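Local coordinates for protein binary enterotoxin of Clostridium perfringens component a (Clostridium perfringens, PDB 5WTZ) that binds NAD+ and, as the enzymatic component of a binary enterotoxin, probably transfers ADP-ribose from it to actin, at residues K189-S194 with D207-K212; E229-W234 with R289-D294. One frame throughout, in Å; residues are numbered along the deposited sequence.

Overall arrangement
The two contacts follow one another along the chain: interaction 1 closes before interaction 2 opens. Their centres are about 28 Å apart, and their nearest atoms about 7 Å, without touching. Interaction 1 pairs strands 187-198 and 201-211, a hairpin in the mixed five-strand sheet of the first ADP-ribosyltransferase-type half. Helix 220-237 comes next after strand 201-211. In interaction 2 this helix packs on the loop that leads into strand 295-301, an outer strand of the matching sheet in the second half. That half carries the bound NAD, about 12 Å from the Trp-234 side chain. One contact thus belongs to the sheet of the first half, and the other joins helix and loop in the NAD-binding half.

Interaction 1: K189-S194 with D207-K212; sequences KATGLS and DADLIK
The carbonyl oxygen of Asp-207 is gripped by two successive backbone N-H groups. Thr-191 N gives Asp-207 O a nearly straight hydrogen bond of 2.8 Å, approaching from above the carbonyl plane. Gly-192 N adds a weak one. Both residues therefore face Asp-207, which makes a classic beta bulge in the antiparallel hairpin. Asp-207 N closes the bulge with a hydrogen bond to Gly-192 O. Beyond it, Lys-189 and Asp-209 form a regular hydrogen-bonded pair. Lys-189 N donates to Asp-209 O over 3.1 Å, and Asp-209 N returns a bond of 2.8 Å to Lys-189 O. Between these pairs, Ala-190 and Ala-208 form a non-hydrogen-bonded pair, with Ala-190 CA set 3.4 Å from Asp-207 O as a CA-H...O contact.

The side chain of Thr-191 reaches both aspartates. Its OG1 sits between the backbone N and the carbonyl carbon (chi1 61°), where it lies 3.4 Å from Asp-207 CB. Its CG2 meets the Asp-209 carboxylate, 3.6 Å from CG, and the two side chains cross at about a right angle. A water joins Thr-191 OG1 to Asp-209 OD1 and donates to the carboxylate over 2.6 Å. A second water spans Ser-194 OG and Asp-207 OD2, weakly at the acid. Asp-207 OD1 is hydrogen-bonded to His-159 ND1 on strand 156-162. On the other face, Ala-190 packs on Ile-130 of helix 120-130. The bulge thus shifts the register by one residue while backbone bonding continues, and waters bridge Thr-191 to Asp-209 and Ser-194 to Asp-207.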
loop_
_atom_site.group_PDB
_atom_site.type_symbol
_atom_site.label_atom_id
_atom_site.label_comp_id
_atom_site.label_asym_id
_atom_site.label_seq_id
_atom_site.Cartn_x
_atom_site.Cartn_y
_atom_site.Cartn_z
ATOM N N LYS A 189 -2.304 10.481 -3.667
ATOM C CA LYS A 189 -2.413 11.512 -2.631
ATOM C C LYS A 189 -3.409 12.575 -3.056
ATOM O O LYS A 189 -3.180 13.294 -4.046
ATOM C CB LYS A 189 -1.055 12.151 -2.366
ATOM C CG LYS A 189 -1.073 13.211 -1.291
ATOM C CD LYS A 189 0.276 13.878 -1.162
ATOM C CE LYS A 189 0.300 14.809 0.046
ATOM N NZ LYS A 189 1.576 15.551 0.108
ATOM N N ALA A 190 -4.505 12.689 -2.316
ATOM C CA ALA A 190 -5.572 13.612 -2.701
ATOM C C ALA A 190 -5.111 15.066 -2.545
ATOM O O ALA A 190 -4.380 15.408 -1.611
ATOM C CB ALA A 190 -6.835 13.342 -1.882
ATOM N N THR A 191 -5.514 15.904 -3.497
ATOM C CA THR A 191 -5.117 17.300 -3.563
ATOM C C THR A 191 -6.331 18.212 -3.623
ATOM O O THR A 191 -6.192 19.430 -3.624
ATOM C CB THR A 191 -4.220 17.584 -4.799
ATOM O OG1 THR A 191 -4.947 17.298 -6.004
ATOM C CG2 THR A 191 -2.966 16.726 -4.766
ATOM N N GLY A 192 -7.524 17.624 -3.723
ATOM C CA GLY A 192 -8.747 18.412 -3.768
ATOM C C GLY A 192 -9.986 17.539 -3.838
ATOM O O GLY A 192 -9.902 16.372 -4.229
ATOM N N LEU A 193 -11.135 18.106 -3.470
ATOM C CA LEU A 193 -12.409 17.394 -3.488
ATOM C C LEU A 193 -13.541 18.344 -3.848
ATOM O O LEU A 193 -13.613 19.476 -3.356
ATOM C CB LEU A 193 -12.694 16.726 -2.133
ATOM C CG LEU A 193 -14.017 15.959 -1.978
ATOM C CD1 LEU A 193 -14.020 14.595 -2.704
ATOM C CD2 LEU A 193 -14.370 15.753 -0.508
ATOM N N SER A 194 -14.421 17.877 -4.727
ATOM C CA SER A 194 -15.541 18.662 -5.200
ATOM C C SER A 194 -16.564 17.742 -5.831
ATOM O O SER A 194 -16.279 16.581 -6.119
ATOM C CB SER A 194 -15.085 19.716 -6.208
ATOM O OG SER A 194 -14.512 19.096 -7.344
ATOM N N ASP A 207 -9.425 15.076 -6.881
ATOM C CA ASP A 207 -8.182 15.475 -7.520
ATOM C C ASP A 207 -7.065 14.822 -6.722
ATOM O O ASP A 207 -7.108 14.802 -5.488
ATOM C CB ASP A 207 -8.005 16.993 -7.543
ATOM C CG ASP A 207 -8.954 17.688 -8.519
ATOM O OD1 ASP A 207 -9.286 17.112 -9.577
ATOM O OD2 ASP A 207 -9.351 18.832 -8.231
ATOM N N ALA A 208 -6.075 14.274 -7.417
ATOM C CA ALA A 208 -4.952 13.638 -6.731
ATOM C C ALA A 208 -3.664 13.649 -7.543
ATOM O O ALA A 208 -3.673 13.773 -8.784
ATOM C CB ALA A 208 -5.314 12.205 -6.363
ATOM N N ASP A 209 -2.565 13.494 -6.821
ATOM C CA ASP A 209 -1.244 13.309 -7.410
ATOM C C ASP A 209 -0.810 11.850 -7.357
ATOM O O ASP A 209 -1.016 11.147 -6.354
ATOM C CB ASP A 209 -0.187 14.143 -6.690
ATOM C CG ASP A 209 -0.288 15.631 -6.986
ATOM O OD1 ASP A 209 -0.995 16.062 -7.914
ATOM O OD2 ASP A 209 0.370 16.381 -6.262
ATOM N N LEU A 210 -0.185 11.401 -8.433
ATOM C CA LEU A 210 0.509 10.131 -8.413
ATOM C C LEU A 210 1.865 10.367 -7.764
ATOM O O LEU A 210 2.662 11.151 -8.278
ATOM C CB LEU A 210 0.671 9.573 -9.827
ATOM C CG LEU A 210 1.208 8.144 -9.897
ATOM C CD1 LEU A 210 0.067 7.142 -10.004
ATOM C CD2 LEU A 210 2.162 8.016 -11.062
ATOM N N ILE A 211 2.101 9.724 -6.623
ATOM C CA ILE A 211 3.357 9.848 -5.898
ATOM C C ILE A 211 3.992 8.481 -5.726
ATOM O O ILE A 211 3.330 7.446 -5.841
ATOM C CB ILE A 211 3.179 10.485 -4.504
ATOM C CG1 ILE A 211 2.455 9.514 -3.566
ATOM C CG2 ILE A 211 2.476 11.837 -4.610
ATOM C CD1 ILE A 211 2.700 9.791 -2.067
ATOM N N LYS A 212 5.289 8.477 -5.456
ATOM C CA LYS A 212 5.992 7.226 -5.250
ATOM C C LYS A 212 6.541 7.185 -3.840
ATOM O O LYS A 212 7.398 7.990 -3.479
ATOM C CB LYS A 212 7.123 7.062 -6.269
ATOM C CG LYS A 212 7.706 5.660 -6.317
ATOM C CD LYS A 212 8.752 5.557 -7.409
ATOM C CE LYS A 212 8.503 4.354 -8.294
ATOM N NZ LYS A 212 8.516 3.093 -7.505
HETATM O O HOH W 1 -3.457 16.884 -8.289
HETATM O O HOH W 2 -11.872 17.731 -7.051
#

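Interaction 2: E229-W234 with R289-D294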
loop_
_atom_site.group_PDB
_atom_site.type_symbol
_atom_site.label_atom_id
_atom_site.label_comp_id
_atom_site.label_asym_id
_atom_site.label_seq_id
_atom_site.Cartn_x
_atom_site.Cartn_y
_atom_site.Cartn_z
ATOM N N GLU A 229 22.606 2.387 5.676
ATOM C CA GLU A 229 22.988 3.778 5.486
ATOM C C GLU A 229 22.432 4.648 6.600
ATOM O O GLU A 229 23.087 5.570 7.078
ATOM C CB GLU A 229 22.492 4.307 4.133
ATOM C CG GLU A 229 23.172 3.717 2.914
ATOM C CD GLU A 229 22.713 4.376 1.626
ATOM O OE1 GLU A 229 22.650 5.625 1.590
ATOM O OE2 GLU A 229 22.408 3.650 0.654
ATOM N N ASN A 230 21.208 4.347 7.008
ATOM C CA ASN A 230 20.506 5.226 7.914
ATOM C C ASN A 230 20.636 4.819 9.367
ATOM O O ASN A 230 20.487 5.667 10.241
ATOM C CB ASN A 230 19.028 5.324 7.513
ATOM C CG ASN A 230 18.828 6.112 6.230
ATOM O OD1 ASN A 230 18.991 7.333 6.203
ATOM N ND2 ASN A 230 18.475 5.420 5.162
ATOM N N TYR A 231 20.937 3.550 9.647
ATOM C CA TYR A 231 20.983 3.138 11.050
ATOM C C TYR A 231 22.298 2.507 11.518
ATOM O O TYR A 231 22.425 2.125 12.686
ATOM C CB TYR A 231 19.776 2.226 11.340
ATOM C CG TYR A 231 18.551 3.086 11.507
ATOM C CD1 TYR A 231 18.265 3.680 12.732
ATOM C CD2 TYR A 231 17.723 3.382 10.420
ATOM C CE1 TYR A 231 17.165 4.514 12.880
ATOM C CE2 TYR A 231 16.628 4.220 10.559
ATOM C CZ TYR A 231 16.353 4.780 11.794
ATOM O OH TYR A 231 15.266 5.606 11.939
ATOM N N ALA A 232 23.294 2.438 10.643
ATOM C CA ALA A 232 24.637 2.119 11.121
ATOM C C ALA A 232 25.133 3.150 12.155
ATOM O O ALA A 232 25.657 2.757 13.200
ATOM C CB ALA A 232 25.615 2.014 9.963
ATOM N N PRO A 233 24.962 4.466 11.894
ATOM C CA PRO A 233 25.424 5.379 12.947
ATOM C C PRO A 233 24.600 5.259 14.234
ATOM O O PRO A 233 25.151 5.455 15.319
ATOM C CB PRO A 233 25.244 6.770 12.323
ATOM C CG PRO A 233 25.082 6.528 10.845
ATOM C CD PRO A 233 24.403 5.206 10.746
ATOM N N TRP A 234 23.312 4.941 14.108
ATOM C CA TRP A 234 22.436 4.745 15.264
ATOM C C TRP A 234 22.975 3.658 16.188
ATOM O O TRP A 234 23.083 3.853 17.401
ATOM C CB TRP A 234 21.018 4.393 14.803
ATOM C CG TRP A 234 20.087 3.924 15.897
ATOM C CD1 TRP A 234 19.350 4.709 16.749
ATOM C CD2 TRP A 234 19.750 2.569 16.217
ATOM N NE1 TRP A 234 18.588 3.924 17.585
ATOM C CE2 TRP A 234 18.829 2.607 17.293
ATOM C CE3 TRP A 234 20.153 1.325 15.717
ATOM C CZ2 TRP A 234 18.299 1.451 17.868
ATOM C CZ3 TRP A 234 19.624 0.181 16.288
ATOM C CH2 TRP A 234 18.709 0.253 17.354
ATOM N N ARG A 289 17.387 8.117 16.802
ATOM C CA ARG A 289 17.470 8.557 15.420
ATOM C C ARG A 289 16.141 8.349 14.710
ATOM O O ARG A 289 15.828 7.235 14.289
ATOM C CB ARG A 289 18.593 7.830 14.682
ATOM C CG ARG A 289 18.729 8.246 13.223
ATOM C CD ARG A 289 19.857 7.495 12.545
ATOM N NE ARG A 289 21.151 8.163 12.687
ATOM C CZ ARG A 289 21.784 8.793 11.700
ATOM N NH1 ARG A 289 21.253 8.836 10.486
ATOM N NH2 ARG A 289 22.954 9.374 11.925
ATOM N N LYS A 290 15.359 9.424 14.611
ATOM C CA LYS A 290 14.037 9.397 13.990
ATOM C C LYS A 290 14.106 8.925 12.557
ATOM O O LYS A 290 15.070 9.215 11.846
ATOM C CB LYS A 290 13.388 10.780 14.027
ATOM C CG LYS A 290 12.941 11.203 15.415
ATOM C CD LYS A 290 12.450 12.620 15.365
ATOM C CE LYS A 290 11.827 13.070 16.683
ATOM N NZ LYS A 290 10.517 12.400 16.923
ATOM N N ILE A 291 13.082 8.182 12.143
ATOM C CA ILE A 291 12.944 7.771 10.742
ATOM C C ILE A 291 13.167 8.985 9.819
ATOM O O ILE A 291 12.463 9.984 9.924
ATOM C CB ILE A 291 11.556 7.136 10.502
ATOM C CG1 ILE A 291 11.414 5.848 11.316
ATOM C CG2 ILE A 291 11.322 6.843 9.021
ATOM C CD1 ILE A 291 12.186 4.662 10.763
ATOM N N PRO A 292 14.188 8.914 8.945
ATOM C CA PRO A 292 14.686 10.056 8.158
ATOM C C PRO A 292 13.845 10.435 6.925
ATOM O O PRO A 292 14.066 11.519 6.381
ATOM C CB PRO A 292 16.068 9.582 7.713
ATOM C CG PRO A 292 15.901 8.117 7.565
ATOM C CD PRO A 292 14.997 7.707 8.714
ATOM N N GLU A 293 12.946 9.552 6.488
ATOM C CA GLU A 293 12.046 9.795 5.356
ATOM C C GLU A 293 10.881 8.826 5.453
ATOM O O GLU A 293 11.037 7.722 6.006
ATOM C CB GLU A 293 12.765 9.601 4.025
ATOM C CG GLU A 293 13.240 8.161 3.805
ATOM C CD GLU A 293 14.130 8.028 2.586
ATOM O OE1 GLU A 293 13.756 8.558 1.521
ATOM O OE2 GLU A 293 15.214 7.418 2.702
ATOM N N ASP A 294 9.731 9.222 4.909
ATOM C CA ASP A 294 8.537 8.383 4.921
ATOM C C ASP A 294 8.894 7.043 4.306
ATOM O O ASP A 294 9.546 6.985 3.253
ATOM C CB ASP A 294 7.372 9.020 4.151
ATOM C CG ASP A 294 6.706 10.176 4.910
ATOM O OD1 ASP A 294 7.365 10.835 5.750
ATOM O OD2 ASP A 294 5.517 10.441 4.637
HETATM O O HOH W 3 17.422 8.774 4.077
#
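Helix 220-237 is kinked at Pro-233 and Trp-234, where their N atoms have no bond to the preceding turn, and the irregular segment 289-294 runs beside it, with Trp-234 CA 6.3 Å from Arg-289 CA. Tyr-231 OH donates to Arg-289 O over 2.9 Å, with the hydroxyl oxygen 30° out of the carbonyl plane. Arg-289 CD lies over one face of the same ring, 4.0 Å from Tyr-231 CE1. Ile-291 CD1 reaches the hydroxyl end, 3.4 Å from Tyr-231 OH.

The Arg-289 chain starts extended, with CG anti to N, then bends at chi3 (-88°). The bend carries the guanidinium past Asn-230 O to Pro-233. Pro-233 CG lies over one guanidinium face, toward its rim, and Pro-233 CB is 3.5 Å from Arg-289 NH2. Arg-289 CB meets Trp-234 CD1 at 3.8 Å. Trp-234 NE1 is hydrogen-bonded to Ala-285 O.

Asn-230 OD1 rests 3.5 Å from Pro-292 CG. A water donates to both Asn-230 OD1 and Glu-293 OE2. Trp-226, on the same helix, hydrogen-bonds to both bridged side chains, through O to Asn-230 ND2 and NE1 to Glu-293 OE2. Tyr-231 and Trp-234 also pack on Ala-371 of strand 370-372. The tyrosine bond thus ties the helix to the loop before strand 295-301 in the NAD-binding half, while aliphatic Arg-289 carbons lie against Tyr-231 and Trp-234.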